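Local coordinates for uncharacterized protein MJ1062 (Methanocaldococcus jannaschii, PDB 3EO4) that is of unknown function as a whole, but this piece of it is a GNAT-type domain that probably transfers acyl groups, at residues I14-I19 / V112-K117. Residues are numbered along the deposited sequence; the frame is centred on the assembly and turned at random.
Sequences IIIRQI and VSLVLK
I14 and I16 meet L114 and V115 in an apolar side-chain packing of strand against helix inside the GNAT-type domain. Helix 107-121 lies across one face of the antiparallel sheet that contains strand 13-18. The axes of strand 14-18 and helix 112-117 come within 9.4 Å and cross at -57°. L114 buries the most surface here. Its methyl CD1 sits 4.1 Å from I16 CG2 and 4.1 Å from I14 CG2. The same L114 CD1 also lies 4.1 Å from the backbone oxygen I14 O, a van der Waals approach. The I16 and L114 chains run past one another in opposing senses. In I16 chi1 (63°) sets CG1, and the near-extended second torsion, 159°, carries CD1 to V115 CG2, 4.2 Å away. The I16 chain lies roughly perpendicular to that of V115. W65 of strand 63-71 and V81 of strand 74-84 each touch both I16 and V115, extending the packing across the sheet. C5 of strand 4-6 touches I14 and L114. With no hydrogen bond across it and only about 160 Å² buried, this is a modest van der Waals contact, without directional bonds, forming one part of the larger helix-sheet interface.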
# COMPACT_ATOMS: atom_id res chain seq x y z
N ILE A 14 10.98 11.51 12.72
CA ILE A 14 10.20 10.28 12.77
C ILE A 14 9.33 10.32 14.02
O ILE A 14 9.83 10.58 15.10
CB ILE A 14 11.09 9.05 12.85
CG1 ILE A 14 11.79 8.79 11.50
CG2 ILE A 14 10.28 7.83 13.24
CD1 ILE A 14 13.06 9.56 11.30
N ILE A 15 8.04 10.08 13.84
CA ILE A 15 7.08 9.95 14.92
C ILE A 15 6.39 8.59 14.74
O ILE A 15 6.19 8.11 13.60
CB ILE A 15 6.04 11.08 14.84
CG1 ILE A 15 6.75 12.44 14.93
CG2 ILE A 15 5.02 10.98 15.97
CD1 ILE A 15 6.43 13.39 13.78
N ILE A 16 6.06 7.95 15.85
CA ILE A 16 5.24 6.76 15.79
C ILE A 16 3.96 7.00 16.58
O ILE A 16 4.00 7.65 17.63
CB ILE A 16 5.98 5.50 16.27
CG1 ILE A 16 6.37 5.60 17.75
CG2 ILE A 16 7.20 5.23 15.40
CD1 ILE A 16 6.62 4.25 18.38
N ARG A 17 2.83 6.54 16.05
CA ARG A 17 1.53 6.68 16.72
C ARG A 17 0.77 5.36 16.55
O ARG A 17 0.97 4.64 15.54
CB ARG A 17 0.72 7.85 16.15
CG ARG A 17 0.33 7.72 14.66
CD ARG A 17 -1.13 8.15 14.36
NE ARG A 17 -1.47 7.95 12.94
CZ ARG A 17 -2.05 6.86 12.41
NH1 ARG A 17 -2.38 5.82 13.17
NH2 ARG A 17 -2.30 6.82 11.10
N GLN A 18 -0.08 5.03 17.51
CA GLN A 18 -0.78 3.74 17.41
C GLN A 18 -1.64 3.68 16.15
O GLN A 18 -2.14 4.70 15.65
CB GLN A 18 -1.57 3.32 18.67
CG GLN A 18 -2.24 4.44 19.42
CD GLN A 18 -3.24 3.97 20.51
OE1 GLN A 18 -3.99 4.79 21.06
NE2 GLN A 18 -3.26 2.67 20.80
N ILE A 19 -1.74 2.46 15.64
CA ILE A 19 -2.53 2.15 14.47
C ILE A 19 -3.99 2.27 14.80
O ILE A 19 -4.39 2.21 15.95
CB ILE A 19 -2.23 0.68 14.03
CG1 ILE A 19 -2.68 0.44 12.58
CG2 ILE A 19 -2.85 -0.33 15.02
CD1 ILE A 19 -1.96 -0.73 11.90
N VAL A 112 12.53 1.54 15.53
CA VAL A 112 12.77 0.46 16.47
C VAL A 112 13.31 1.02 17.80
O VAL A 112 12.84 0.65 18.87
CB VAL A 112 13.65 -0.66 15.88
CG1 VAL A 112 14.08 -1.63 16.97
CG2 VAL A 112 12.89 -1.38 14.74
N SER A 113 14.26 1.95 17.73
CA SER A 113 14.80 2.49 18.98
C SER A 113 13.74 3.22 19.82
O SER A 113 13.77 3.14 21.06
CB SER A 113 16.03 3.35 18.75
OG SER A 113 15.60 4.59 18.29
N LEU A 114 12.80 3.91 19.16
CA LEU A 114 11.63 4.46 19.86
C LEU A 114 10.83 3.37 20.63
O LEU A 114 10.46 3.55 21.77
CB LEU A 114 10.71 5.24 18.89
CG LEU A 114 11.14 6.64 18.40
CD1 LEU A 114 10.19 7.17 17.33
CD2 LEU A 114 11.24 7.65 19.56
N VAL A 115 10.59 2.24 20.00
CA VAL A 115 9.91 1.11 20.65
C VAL A 115 10.73 0.54 21.83
O VAL A 115 10.18 0.33 22.89
CB VAL A 115 9.55 -0.00 19.62
CG1 VAL A 115 9.02 -1.24 20.32
CG2 VAL A 115 8.50 0.52 18.64
N LEU A 116 12.05 0.35 21.65
CA LEU A 116 12.93 -0.09 22.72
C LEU A 116 12.91 0.82 23.94
O LEU A 116 12.95 0.34 25.08
CB LEU A 116 14.38 -0.29 22.25
CG LEU A 116 14.58 -1.26 21.07
CD1 LEU A 116 16.01 -1.17 20.59
CD2 LEU A 116 14.20 -2.71 21.38
N LYS A 117 12.84 2.13 23.71
CA LYS A 117 12.79 3.08 24.81
C LYS A 117 11.47 2.92 25.58
O LYS A 117 11.46 2.96 26.81
CB LYS A 117 12.97 4.52 24.31
CG LYS A 117 13.38 5.53 25.39
CD LYS A 117 14.90 5.41 25.72
CE LYS A 117 15.21 5.53 27.23
NZ LYS A 117 14.96 6.90 27.78